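PDB 2ON5: Na Glutathione S-transferase 2 from Necator americanus, which binds glutathione and probably catalyses the attack of its thiol on electrophilic compounds, as other glutathione S-transferases do. Local coordinates for residues A[32-35]-A[41-44]; A[67-72]-A[87-92]; A[127-132]-A[176-181]; A[187-192]-A[196-201]. All blocks are in the same frame, centred on the assembly; numbering follows the deposited sequence.

Contact 1 (A[32-35]-A[41-44]). With GSH (glutathione), chain V; EDO (1,2-ethanediol), chain J; EDO (1,2-ethanediol), chain U.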
loop_
_atom_site.group_PDB
_atom_site.type_symbol
_atom_site.label_atom_id
_atom_site.label_comp_id
_atom_site.label_asym_id
_atom_site.label_seq_id
_atom_site.Cartn_x
_atom_site.Cartn_y
_atom_site.Cartn_z
ATOM N N VAL A 32 14.880 17.774 1.866
ATOM C CA VAL A 32 15.170 17.955 3.305
ATOM C C VAL A 32 15.500 16.606 3.944
ATOM O O VAL A 32 14.720 15.633 3.816
ATOM C CB VAL A 32 13.986 18.606 4.056
ATOM C CG1 VAL A 32 14.312 18.783 5.553
ATOM C CG2 VAL A 32 13.636 19.959 3.428
ATOM N N ARG A 33 16.654 16.532 4.616
ATOM C CA ARG A 33 17.143 15.250 5.150
ATOM C C ARG A 33 17.501 15.343 6.615
ATOM O O ARG A 33 18.389 16.136 6.986
ATOM C CB ARG A 33 18.369 14.741 4.374
ATOM C CG ARG A 33 18.119 14.475 2.893
ATOM C CD ARG A 33 19.346 13.929 2.197
ATOM N NE ARG A 33 19.053 13.665 0.783
ATOM C CZ ARG A 33 19.457 12.590 0.111
ATOM N NH1 ARG A 33 20.215 11.659 0.703
ATOM N NH2 ARG A 33 19.099 12.450 -1.164
ATOM N N TYR A 34 16.827 14.531 7.437
ATOM C CA TYR A 34 17.076 14.477 8.868
ATOM C C TYR A 34 17.972 13.345 9.286
ATOM O O TYR A 34 17.809 12.204 8.835
ATOM C CB TYR A 34 15.761 14.365 9.681
ATOM C CG TYR A 34 14.924 15.628 9.682
ATOM C CD1 TYR A 34 13.547 15.592 9.442
ATOM C CD2 TYR A 34 15.524 16.870 9.925
ATOM C CE1 TYR A 34 12.794 16.767 9.452
ATOM C CE2 TYR A 34 14.790 18.031 9.944
ATOM C CZ TYR A 34 13.443 17.985 9.687
ATOM O OH TYR A 34 12.760 19.174 9.722
ATOM N N THR A 35 18.892 13.651 10.210
ATOM C CA THR A 35 19.515 12.579 11.015
ATOM C C THR A 35 18.496 11.909 11.938
ATOM O O THR A 35 17.411 12.462 12.216
ATOM C CB THR A 35 20.648 13.098 11.911
ATOM O OG1 THR A 35 20.095 14.009 12.863
ATOM C CG2 THR A 35 21.758 13.777 11.073
ATOM N N LYS A 41 11.931 15.460 17.133
ATOM C CA LYS A 41 11.281 16.705 17.510
ATOM C C LYS A 41 10.388 17.254 16.402
ATOM O O LYS A 41 9.616 18.185 16.650
ATOM C CB LYS A 41 12.305 17.767 17.884
ATOM C CG LYS A 41 13.192 18.237 16.734
ATOM C CD LYS A 41 14.305 19.141 17.252
ATOM C CE LYS A 41 13.730 20.492 17.699
ATOM N NZ LYS A 41 14.809 21.390 18.187
ATOM N N HIS A 42 10.518 16.704 15.192
ATOM C CA HIS A 42 9.685 17.122 14.054
ATOM C C HIS A 42 8.494 16.198 13.773
ATOM O O HIS A 42 7.710 16.470 12.875
ATOM C CB HIS A 42 10.525 17.256 12.788
ATOM C CG HIS A 42 11.673 18.194 12.943
ATOM N ND1 HIS A 42 11.526 19.560 12.868
ATOM C CD2 HIS A 42 12.980 17.965 13.221
ATOM C CE1 HIS A 42 12.704 20.135 13.058
ATOM N NE2 HIS A 42 13.601 19.188 13.279
ATOM N N LYS A 43 8.370 15.125 14.545
ATOM C CA LYS A 43 7.314 14.117 14.351
ATOM C C LYS A 43 5.906 14.745 14.287
ATOM O O LYS A 43 5.125 14.481 13.352
ATOM C CB LYS A 43 7.436 13.105 15.496
ATOM C CG LYS A 43 6.464 11.988 15.516
ATOM C CD LYS A 43 6.948 10.896 16.512
ATOM C CE LYS A 43 6.314 9.567 16.137
ATOM N NZ LYS A 43 7.006 8.918 14.987
ATOM N N ASP A 44 5.591 15.599 15.254
ATOM C CA ASP A 44 4.241 16.176 15.353
ATOM C C ASP A 44 3.860 17.105 14.196
ATOM O O ASP A 44 2.689 17.512 14.060
ATOM C CB ASP A 44 4.065 16.886 16.693
ATOM C CG ASP A 44 3.945 15.913 17.854
ATOM O OD1 ASP A 44 4.000 14.669 17.655
ATOM O OD2 ASP A 44 3.823 16.404 18.982
HETATM N N1 GSH V . 3.776 3.107 5.003
HETATM C CA1 GSH V . 5.097 3.744 5.227
HETATM C C1 GSH V . 5.463 4.610 4.025
HETATM O O11 GSH V . 5.615 3.976 2.960
HETATM O O12 GSH V . 5.616 5.865 4.035
HETATM C CB1 GSH V . 5.216 4.427 6.592
HETATM C CG1 GSH V . 6.430 5.340 6.721
HETATM C CD1 GSH V . 7.417 4.930 7.809
HETATM O OE1 GSH V . 7.434 3.630 8.386
HETATM N N2 GSH V . 8.247 5.920 8.147
HETATM C CA2 GSH V . 9.577 5.823 8.731
HETATM C C2 GSH V . 9.693 6.777 9.898
HETATM O O2 GSH V . 8.907 7.953 9.990
HETATM C CB2 GSH V . 10.617 6.165 7.676
HETATM S SG2 GSH V . 11.491 4.752 6.935
HETATM N N3 GSH V . 10.545 6.443 10.867
HETATM C CA3 GSH V . 10.631 7.214 12.092
HETATM C C3 GSH V . 9.412 7.169 12.992
HETATM O O31 GSH V . 8.482 6.360 12.776
HETATM O O32 GSH V . 9.321 7.938 13.977
HETATM C C1 EDO J . 20.575 8.794 9.119
HETATM O O1 EDO J . 19.317 9.494 9.070
HETATM C C2 EDO J . 21.543 9.595 9.974
HETATM O O2 EDO J . 21.270 9.390 11.376
HETATM C C1 EDO U . -0.042 18.137 10.469
HETATM O O1 EDO U . 0.326 17.111 9.546
HETATM C C2 EDO U . 0.448 17.748 11.859
HETATM O O2 EDO U . 1.211 18.844 12.384
#
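Tyr34, at the end of a strand, and His42, in the loop that follows, lay their rings face to face in an offset stack, with centroids 4.4 Å apart and planes only 9° from parallel. The side chain of His42 shows how the overlap is made. Its CB lies 4.1 Å from Tyr34 CE1, near the rim of the phenol ring. With chi1 at -56°, CG stands anti to the carbonyl carbon and swings the imidazole over Tyr34, which puts CG 3.5 Å from Tyr34 OH. Farther round the ring, CD2 sits 3.6 Å from Tyr34 CZ, NE2 lies 3.7 Å from Tyr34 CE2, and CE1 comes back to within 3.5 Å of Tyr34 OH. Tyr34 OH therefore lies over the centre of the imidazole, whose other face carries Lys41 CG. Both imidazole nitrogens are engaged by carboxylates, ND1 by Glu45 and NE2 by Glu38; these probably fix the ring rotation and would favour a doubly protonated imidazole. The next residue, Lys43, takes no part in the stack; its NZ donates a 2.7 Å hydrogen bond to O32, a terminal carboxylate oxygen of glutathione. The stack thus ties the loop to an outer strand of the thioredoxin-like domain: strand 30-34 pairs with parallel strand 4-9, and Tyr34 also touches Thr7 of that strand and Trp39 of the loop.

Contact 2 (A[67-72]-A[87-92])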
loop_
_atom_site.group_PDB
_atom_site.type_symbol
_atom_site.label_atom_id
_atom_site.label_comp_id
_atom_site.label_asym_id
_atom_site.label_seq_id
_atom_site.Cartn_x
_atom_site.Cartn_y
_atom_site.Cartn_z
ATOM N N ILE A 67 2.614 9.337 -2.232
ATOM C CA ILE A 67 3.453 10.379 -2.826
ATOM C C ILE A 67 3.990 9.945 -4.190
ATOM O O ILE A 67 3.945 10.721 -5.143
ATOM C CB ILE A 67 4.651 10.738 -1.894
ATOM C CG1 ILE A 67 4.115 11.373 -0.601
ATOM C CG2 ILE A 67 5.615 11.728 -2.639
ATOM C CD1 ILE A 67 5.144 11.332 0.595
ATOM N N ALA A 68 4.534 8.727 -4.279
ATOM C CA ALA A 68 5.091 8.259 -5.545
ATOM C C ALA A 68 4.031 8.267 -6.646
ATOM O O ALA A 68 4.303 8.710 -7.767
ATOM C CB ALA A 68 5.705 6.836 -5.408
ATOM N N ARG A 69 2.838 7.771 -6.326
ATOM C CA ARG A 69 1.754 7.645 -7.340
ATOM C C ARG A 69 1.282 9.042 -7.785
ATOM O O ARG A 69 1.093 9.291 -8.972
ATOM C CB ARG A 69 0.554 6.879 -6.783
ATOM C CG ARG A 69 -0.610 6.633 -7.809
ATOM C CD ARG A 69 -1.749 5.765 -7.203
ATOM N NE ARG A 69 -1.169 4.532 -6.692
ATOM C CZ ARG A 69 -0.927 4.256 -5.412
ATOM N NH1 ARG A 69 -1.286 5.090 -4.446
ATOM N NH2 ARG A 69 -0.320 3.124 -5.101
ATOM N N TYR A 70 1.074 9.919 -6.809
ATOM C CA TYR A 70 0.653 11.309 -7.089
ATOM C C TYR A 70 1.580 12.027 -8.106
ATOM O O TYR A 70 1.124 12.589 -9.112
ATOM C CB TYR A 70 0.578 12.104 -5.781
ATOM C CG TYR A 70 0.258 13.580 -6.022
ATOM C CD1 TYR A 70 -0.995 13.954 -6.515
ATOM C CD2 TYR A 70 1.225 14.572 -5.814
ATOM C CE1 TYR A 70 -1.305 15.277 -6.769
ATOM C CE2 TYR A 70 0.927 15.938 -6.052
ATOM C CZ TYR A 70 -0.334 16.269 -6.552
ATOM O OH TYR A 70 -0.665 17.585 -6.817
ATOM N N LEU A 71 2.883 12.018 -7.823
ATOM C CA LEU A 71 3.882 12.570 -8.753
ATOM C C LEU A 71 4.011 11.783 -10.057
ATOM O O LEU A 71 4.182 12.377 -11.135
ATOM C CB LEU A 71 5.253 12.719 -8.074
ATOM C CG LEU A 71 5.269 13.552 -6.798
ATOM C CD1 LEU A 71 6.541 13.311 -5.998
ATOM C CD2 LEU A 71 4.985 15.066 -7.050
ATOM N N SER A 72 3.885 10.459 -9.989
ATOM C CA SER A 72 3.978 9.666 -11.205
ATOM C C SER A 72 2.787 9.962 -12.123
ATOM O O SER A 72 2.947 10.067 -13.326
ATOM C CB SER A 72 4.033 8.183 -10.891
ATOM O OG SER A 72 5.265 7.906 -10.262
ATOM N N LEU A 87 -2.342 -2.106 -12.749
ATOM C CA LEU A 87 -1.328 -3.183 -12.773
ATOM C C LEU A 87 -0.042 -2.696 -12.116
ATOM O O LEU A 87 0.574 -3.402 -11.309
ATOM C CB LEU A 87 -1.087 -3.671 -14.194
ATOM C CG LEU A 87 -2.238 -4.548 -14.725
ATOM C CD1 LEU A 87 -2.016 -4.839 -16.227
ATOM C CD2 LEU A 87 -2.311 -5.861 -13.891
ATOM N N VAL A 88 0.321 -1.459 -12.417
ATOM C CA VAL A 88 1.496 -0.828 -11.748
ATOM C C VAL A 88 1.331 -0.793 -10.216
ATOM O O VAL A 88 2.251 -1.196 -9.470
ATOM C CB VAL A 88 1.784 0.581 -12.318
ATOM C CG1 VAL A 88 2.907 1.334 -11.473
ATOM C CG2 VAL A 88 2.199 0.474 -13.791
ATOM N N ASP A 89 0.168 -0.319 -9.756
ATOM C CA ASP A 89 -0.199 -0.351 -8.337
ATOM C C ASP A 89 -0.065 -1.736 -7.714
ATOM O O ASP A 89 0.465 -1.866 -6.604
ATOM C CB ASP A 89 -1.636 0.158 -8.110
ATOM C CG ASP A 89 -1.801 1.645 -8.403
ATOM O OD1 ASP A 89 -0.790 2.302 -8.719
ATOM O OD2 ASP A 89 -2.950 2.146 -8.245
ATOM N N SER A 90 -0.582 -2.758 -8.392
ATOM C CA SER A 90 -0.537 -4.139 -7.835
ATOM C C SER A 90 0.907 -4.645 -7.639
ATOM O O SER A 90 1.209 -5.292 -6.620
ATOM C CB SER A 90 -1.355 -5.108 -8.717
ATOM O OG SER A 90 -0.685 -5.440 -9.917
ATOM N N VAL A 91 1.788 -4.336 -8.597
ATOM C CA VAL A 91 3.221 -4.643 -8.476
ATOM C C VAL A 91 3.854 -3.880 -7.315
ATOM O O VAL A 91 4.636 -4.473 -6.520
ATOM C CB VAL A 91 4.019 -4.394 -9.816
ATOM C CG1 VAL A 91 5.543 -4.608 -9.613
ATOM C CG2 VAL A 91 3.525 -5.345 -10.920
ATOM N N ALA A 92 3.525 -2.584 -7.202
ATOM C CA ALA A 92 4.069 -1.768 -6.121
ATOM C C ALA A 92 3.606 -2.303 -4.777
ATOM O O ALA A 92 4.369 -2.305 -3.814
ATOM C CB ALA A 92 3.646 -0.275 -6.291
#
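Arg69 and Asp89 approach at about a right angle, the flat guanidinium turned 79° against the carboxylate. The arginine presents its edge: NE points its N-H in the guanidinium plane at Asp89 OD1, 3.0 Å away, in a nearly straight bond of 170° that forms a buried salt bridge. The aspartate, by contrast, is met from well above its carboxylate plane. A bend at chi3 (-54°) in an otherwise stretched arginine chain turns NE to the acid and leaves the two terminal nitrogens for other partners. Asp89 OD1 is also bound by the hydroxyl of Tyr155, while Arg69 NH1 and Asp89 OD2 form salt bridges with Asp89 and Arg69 of the second subunit. Two arginines and two aspartates are thereby interlocked across the dimer interface, each acid probably offsetting the nearness of the two guanidinium groups. The bridge joins helix 64-75, which packs on helix 16-25, to helix 82-101 of the helical domain, with Tyr155 at the start of helix 155-168 touching both helices.

Contact 3 (A[127-132]-A[176-181]). With EDO (1,2-ethanediol), chain I.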
loop_
_atom_site.group_PDB
_atom_site.type_symbol
_atom_site.label_atom_id
_atom_site.label_comp_id
_atom_site.label_asym_id
_atom_site.label_seq_id
_atom_site.Cartn_x
_atom_site.Cartn_y
_atom_site.Cartn_z
ATOM N N PRO A 127 15.361 -15.964 1.152
ATOM C CA PRO A 127 14.109 -16.704 0.922
ATOM C C PRO A 127 12.933 -15.819 0.513
ATOM O O PRO A 127 12.092 -16.251 -0.276
ATOM C CB PRO A 127 13.836 -17.341 2.285
ATOM C CG PRO A 127 15.141 -17.325 2.990
ATOM C CD PRO A 127 15.781 -16.069 2.564
ATOM N N ALA A 128 12.877 -14.598 1.059
ATOM C CA ALA A 128 11.819 -13.639 0.717
ATOM C C ALA A 128 11.942 -13.191 -0.732
ATOM O O ALA A 128 10.930 -13.031 -1.439
ATOM C CB ALA A 128 11.842 -12.419 1.667
ATOM N N ARG A 129 13.180 -13.001 -1.191
ATOM C CA ARG A 129 13.371 -12.508 -2.552
ATOM C C ARG A 129 13.176 -13.641 -3.566
ATOM O O ARG A 129 12.827 -13.392 -4.714
ATOM C CB ARG A 129 14.720 -11.768 -2.730
ATOM C CG ARG A 129 15.981 -12.654 -2.762
ATOM C CD ARG A 129 16.139 -13.334 -4.116
ATOM N NE ARG A 129 17.468 -13.882 -4.411
ATOM C CZ ARG A 129 17.889 -15.080 -4.010
ATOM N NH1 ARG A 129 17.120 -15.816 -3.209
ATOM N NH2 ARG A 129 19.099 -15.520 -4.369
ATOM N N GLU A 130 13.402 -14.891 -3.149
ATOM C CA GLU A 130 13.114 -16.041 -4.032
ATOM C C GLU A 130 11.642 -16.039 -4.490
ATOM O O GLU A 130 11.343 -16.256 -5.690
ATOM C CB GLU A 130 13.469 -17.373 -3.338
ATOM C CG GLU A 130 13.010 -18.623 -4.086
ATOM C CD GLU A 130 13.911 -18.989 -5.262
ATOM O OE1 GLU A 130 15.108 -18.636 -5.229
ATOM O OE2 GLU A 130 13.427 -19.629 -6.230
ATOM N N LYS A 131 10.735 -15.803 -3.537
ATOM C CA LYS A 131 9.291 -15.711 -3.826
ATOM C C LYS A 131 9.024 -14.448 -4.624
ATOM O O LYS A 131 8.383 -14.498 -5.667
ATOM C CB LYS A 131 8.457 -15.649 -2.542
ATOM C CG LYS A 131 8.386 -16.964 -1.724
ATOM C CD LYS A 131 7.654 -16.771 -0.375
ATOM C CE LYS A 131 8.465 -15.901 0.592
ATOM N NZ LYS A 131 7.695 -15.555 1.833
ATOM N N PHE A 132 9.527 -13.316 -4.118
ATOM C CA PHE A 132 9.199 -12.015 -4.712
ATOM C C PHE A 132 9.703 -11.874 -6.150
ATOM O O PHE A 132 8.914 -11.549 -7.055
ATOM C CB PHE A 132 9.673 -10.875 -3.818
ATOM C CG PHE A 132 9.442 -9.503 -4.410
ATOM C CD1 PHE A 132 10.492 -8.619 -4.532
ATOM C CD2 PHE A 132 8.177 -9.118 -4.855
ATOM C CE1 PHE A 132 10.297 -7.368 -5.104
ATOM C CE2 PHE A 132 7.959 -7.854 -5.396
ATOM C CZ PHE A 132 9.030 -6.978 -5.530
ATOM N N ASP A 176 21.582 -13.895 -7.616
ATOM C CA ASP A 176 21.768 -15.318 -7.935
ATOM C C ASP A 176 20.435 -15.974 -8.239
ATOM O O ASP A 176 19.486 -15.905 -7.431
ATOM C CB ASP A 176 22.402 -16.070 -6.758
ATOM C CG ASP A 176 23.882 -15.763 -6.567
ATOM O OD1 ASP A 176 24.456 -14.902 -7.273
ATOM O OD2 ASP A 176 24.462 -16.410 -5.669
ATOM N N GLY A 177 20.365 -16.598 -9.405
ATOM C CA GLY A 177 19.155 -17.293 -9.875
ATOM C C GLY A 177 18.167 -16.378 -10.590
ATOM O O GLY A 177 17.107 -16.828 -11.065
ATOM N N PHE A 178 18.507 -15.089 -10.653
ATOM C CA PHE A 178 17.550 -14.066 -11.115
ATOM C C PHE A 178 18.223 -13.028 -11.999
ATOM O O PHE A 178 18.180 -11.833 -11.694
ATOM C CB PHE A 178 16.840 -13.384 -9.930
ATOM C CG PHE A 178 15.943 -14.304 -9.168
ATOM C CD1 PHE A 178 16.358 -14.850 -7.957
ATOM C CD2 PHE A 178 14.706 -14.661 -9.676
ATOM C CE1 PHE A 178 15.528 -15.737 -7.248
ATOM C CE2 PHE A 178 13.854 -15.548 -8.969
ATOM C CZ PHE A 178 14.271 -16.069 -7.745
ATOM N N PRO A 179 18.804 -13.482 -13.133
ATOM C CA PRO A 179 19.547 -12.577 -14.034
ATOM C C PRO A 179 18.641 -11.503 -14.668
ATOM O O PRO A 179 19.128 -10.414 -14.991
ATOM C CB PRO A 179 20.136 -13.528 -15.083
ATOM C CG PRO A 179 19.188 -14.742 -15.078
ATOM C CD PRO A 179 18.771 -14.871 -13.635
ATOM N N GLU A 180 17.356 -11.826 -14.837
ATOM C CA GLU A 180 16.308 -10.889 -15.310
ATOM C C GLU A 180 16.143 -9.668 -14.408
ATOM O O GLU A 180 15.823 -8.558 -14.873
ATOM C CB GLU A 180 14.941 -11.597 -15.361
ATOM C CG GLU A 180 14.877 -12.793 -16.314
ATOM C CD GLU A 180 15.164 -14.108 -15.618
ATOM O OE1 GLU A 180 15.607 -14.082 -14.443
ATOM O OE2 GLU A 180 14.954 -15.161 -16.272
ATOM N N ILE A 181 16.284 -9.902 -13.109
ATOM C CA ILE A 181 16.118 -8.832 -12.116
ATOM C C ILE A 181 17.344 -7.937 -12.127
ATOM O O ILE A 181 17.214 -6.723 -12.065
ATOM C CB ILE A 181 15.793 -9.407 -10.684
ATOM C CG1 ILE A 181 14.632 -10.419 -10.747
ATOM C CG2 ILE A 181 15.501 -8.266 -9.703
ATOM C CD1 ILE A 181 13.291 -9.810 -11.242
HETATM C C1 EDO I . 18.263 -18.686 -2.545
HETATM O O1 EDO I . 17.103 -18.670 -3.401
HETATM C C2 EDO I . 19.538 -18.981 -3.340
HETATM O O2 EDO I . 20.351 -17.808 -3.517
HETATM O O HOH W 1 18.098 -18.264 -6.648
#
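The CD1–CE1 side of Phe178 comes over one face of the Arg129 guanidinium, with CE1 3.9 Å above that plane and offset toward the rim. The two planes are 56° apart, well away from a parallel stack. The edge of the guanidinium is taken by an ethanediol molecule, probably from the crystallisation liquor: Arg129 NH2 donates to its O2 over 2.7 Å with an N-H...O angle of 166°. Beside it, Asp176 O stands 3.1 Å from Arg129 NH2. The edge of the phenyl ring, for its part, meets Glu130, whose OE1 comes within 3.6 Å of Phe178 CE1, while Phe178 CZ rests 3.6 Å from Glu130 O. In Arg129, chi1 sets CG between the backbone N and the carbonyl carbon, and a bend at chi2 (78°) turns the chain toward Phe178; NE bonds Ile174 O, so the arginine grips the backbone just ahead of the 176-181 segment. One water donates a 2.8 Å bond to Asp176 O and a weak one to Glu130 OE1, so that it bridges the two segments. Phe178 occupies the N-cap position of helix 179-189, and its side chain packs the start of that helix against the middle of the long helix 117-143, where Phe133 meets the ring edge-to-face. On the same helix Phe132 and Arg129 reach Tyr98 of helix 82-101, while Ile181 packs on Phe133, Met136 and Leu140 and reaches Thr164 of helix 155-168.

Contact 4 (A[187-192]-A[196-201])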
loop_
_atom_site.group_PDB
_atom_site.type_symbol
_atom_site.label_atom_id
_atom_site.label_comp_id
_atom_site.label_asym_id
_atom_site.label_seq_id
_atom_site.Cartn_x
_atom_site.Cartn_y
_atom_site.Cartn_z
ATOM N N LYS A 187 18.964 -1.781 -16.722
ATOM C CA LYS A 187 18.155 -1.052 -17.724
ATOM C C LYS A 187 17.586 0.264 -17.168
ATOM O O LYS A 187 17.812 1.345 -17.735
ATOM C CB LYS A 187 17.044 -1.947 -18.284
ATOM C CG LYS A 187 16.162 -1.262 -19.367
ATOM C CD LYS A 187 15.064 -2.196 -19.862
ATOM C CE LYS A 187 14.293 -1.582 -21.028
ATOM N NZ LYS A 187 15.137 -1.648 -22.229
ATOM N N VAL A 188 16.882 0.170 -16.040
ATOM C CA VAL A 188 16.273 1.333 -15.364
ATOM C C VAL A 188 17.304 2.395 -15.015
ATOM O O VAL A 188 17.134 3.562 -15.355
ATOM C CB VAL A 188 15.458 0.875 -14.108
ATOM C CG1 VAL A 188 14.934 2.078 -13.254
ATOM C CG2 VAL A 188 14.271 -0.051 -14.552
ATOM N N ARG A 189 18.394 1.979 -14.380
ATOM C CA ARG A 189 19.411 2.904 -13.868
ATOM C C ARG A 189 20.263 3.579 -14.950
ATOM O O ARG A 189 20.966 4.547 -14.660
ATOM C CB ARG A 189 20.270 2.207 -12.806
ATOM C CG ARG A 189 19.481 1.990 -11.498
ATOM C CD ARG A 189 20.062 0.876 -10.605
ATOM N NE ARG A 189 21.501 1.039 -10.344
ATOM C CZ ARG A 189 22.039 1.806 -9.392
ATOM N NH1 ARG A 189 21.275 2.559 -8.587
ATOM N NH2 ARG A 189 23.368 1.850 -9.267
ATOM N N SER A 190 20.171 3.085 -16.186
ATOM C CA SER A 190 20.894 3.668 -17.321
ATOM C C SER A 190 20.068 4.732 -18.055
ATOM O O SER A 190 20.583 5.387 -18.966
ATOM C CB SER A 190 21.355 2.582 -18.293
ATOM O OG SER A 190 20.220 1.916 -18.859
ATOM N N ILE A 191 18.796 4.901 -17.687
ATOM C CA ILE A 191 18.003 5.999 -18.256
ATOM C C ILE A 191 18.773 7.287 -17.919
ATOM O O ILE A 191 19.099 7.507 -16.767
ATOM C CB ILE A 191 16.573 6.047 -17.670
ATOM C CG1 ILE A 191 15.791 4.773 -18.058
ATOM C CG2 ILE A 191 15.888 7.376 -18.084
ATOM C CD1 ILE A 191 14.469 4.548 -17.285
ATOM N N PRO A 192 19.101 8.117 -18.935
ATOM C CA PRO A 192 20.029 9.239 -18.706
ATOM C C PRO A 192 19.773 10.129 -17.489
ATOM O O PRO A 192 20.707 10.324 -16.714
ATOM C CB PRO A 192 19.953 10.015 -20.014
ATOM C CG PRO A 192 19.732 8.932 -21.024
ATOM C CD PRO A 192 18.700 8.059 -20.356
ATOM N N LYS A 196 22.338 10.207 -14.227
ATOM C CA LYS A 196 22.933 11.446 -13.721
ATOM C C LYS A 196 22.638 11.636 -12.234
ATOM O O LYS A 196 23.542 11.962 -11.461
ATOM C CB LYS A 196 22.452 12.656 -14.526
ATOM C CG LYS A 196 23.062 13.992 -14.072
ATOM C CD LYS A 196 22.738 15.066 -15.088
ATOM C CE LYS A 196 22.981 16.481 -14.536
ATOM N NZ LYS A 196 22.387 17.445 -15.495
ATOM N N TRP A 197 21.385 11.418 -11.825
ATOM C CA TRP A 197 21.010 11.517 -10.393
ATOM C C TRP A 197 21.813 10.530 -9.528
ATOM O O TRP A 197 22.272 10.874 -8.443
ATOM C CB TRP A 197 19.495 11.305 -10.159
ATOM C CG TRP A 197 19.143 11.117 -8.670
ATOM C CD1 TRP A 197 18.673 9.979 -8.072
ATOM C CD2 TRP A 197 19.271 12.098 -7.612
ATOM N NE1 TRP A 197 18.488 10.192 -6.710
ATOM C CE2 TRP A 197 18.854 11.481 -6.408
ATOM C CE3 TRP A 197 19.710 13.429 -7.572
ATOM C CZ2 TRP A 197 18.853 12.160 -5.171
ATOM C CZ3 TRP A 197 19.698 14.112 -6.333
ATOM C CH2 TRP A 197 19.281 13.468 -5.152
ATOM N N ILE A 198 21.943 9.301 -10.006
ATOM C CA ILE A 198 22.692 8.263 -9.286
ATOM C C ILE A 198 24.179 8.644 -9.126
ATOM O O ILE A 198 24.798 8.365 -8.084
ATOM C CB ILE A 198 22.506 6.890 -9.959
ATOM C CG1 ILE A 198 21.047 6.450 -9.800
ATOM C CG2 ILE A 198 23.475 5.836 -9.370
ATOM C CD1 ILE A 198 20.683 5.301 -10.660
ATOM N N GLU A 199 24.725 9.318 -10.136
ATOM C CA GLU A 199 26.116 9.809 -10.092
ATOM C C GLU A 199 26.363 10.916 -9.073
ATOM O O GLU A 199 27.495 11.092 -8.608
ATOM C CB GLU A 199 26.544 10.312 -11.469
ATOM C CG GLU A 199 26.716 9.194 -12.447
ATOM C CD GLU A 199 26.880 9.646 -13.876
ATOM O OE1 GLU A 199 27.340 8.810 -14.707
ATOM O OE2 GLU A 199 26.530 10.811 -14.183
ATOM N N THR A 200 25.324 11.683 -8.756
ATOM C CA THR A 200 25.482 12.887 -7.932
ATOM C C THR A 200 24.791 12.854 -6.558
ATOM O O THR A 200 25.064 13.716 -5.695
ATOM C CB THR A 200 25.022 14.148 -8.696
ATOM O OG1 THR A 200 23.632 14.051 -9.000
ATOM C CG2 THR A 200 25.786 14.297 -10.020
ATOM N N ARG A 201 23.899 11.876 -6.340
ATOM C CA ARG A 201 23.169 11.787 -5.066
ATOM C C ARG A 201 24.114 11.490 -3.883
ATOM O O ARG A 201 25.170 10.895 -4.081
ATOM C CB ARG A 201 22.057 10.729 -5.162
ATOM C CG ARG A 201 22.555 9.312 -5.176
ATOM C CD ARG A 201 21.405 8.292 -5.267
ATOM N NE ARG A 201 21.979 6.959 -5.503
ATOM C CZ ARG A 201 21.262 5.852 -5.629
ATOM N NH1 ARG A 201 21.875 4.708 -5.855
ATOM N NH2 ARG A 201 19.933 5.886 -5.531
HETATM O O HOH W 2 24.322 3.447 -7.073
#
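Arg189 bends at chi3 (52°), which brings its guanidinium over Ile198 at the corner between two consecutive helices of the glutathione S-transferase C-terminal domain. With CG1 of Ile198 anti to the carbonyl carbon and chi2 extended (167°), CD1 reaches the arginine. That methyl sits beneath one guanidinium face, 3.5 Å from Arg189 NH1, and also touches the arginine stem, with Arg189 CG at 3.6 Å. The two side chains cross at about a right angle, with the isoleucine tip in the crook of the bent arginine. Arg201, just past the second helix, extends from CG to NE and brings its NH1 to 3.5 Å from Arg189 NH1, in the plane of the Arg189 guanidinium. This approach of like charges is probably eased by acids, since Arg201 NH2 makes salt bridges with Glu162 of helix 155-168 and, across the domain boundary, Glu16 of helix 16-25. Ile191 is the N-cap of helix 192-200, and Lys196 N donates the ordinary first-turn helical bond to Pro192 O (3.0 Å, 162°). Trp197 adds to the link between domains, packing on Arg19 and Gln20, with NE1 bonded to Glu16. At the arginine pair one water accepts from both residues, 2.9 Å from Arg189 NH2 and, more weakly, 3.0 Å from Arg201 NH1.

Contact 1 lies in the thioredoxin-like domain and contacts 3 and 4 in the helical one, while contact 2 joins the two at the subunit interface. Contact 1 holds a pocket residue, Lys43, which grips glutathione directly; in contact 2 the side chain of Arg69 is about 10 Å from a bound glutathione. Although the centres of contacts 1 and 4 are 27 Å apart, their nearest atoms come to about 4 Å without touching. Contacts 3 and 4 use opposite ends of helix 179-189, their centres 23 Å apart. Contact 3 is farthest from contact 1, at 35 Å between centres, across the middle of the chain.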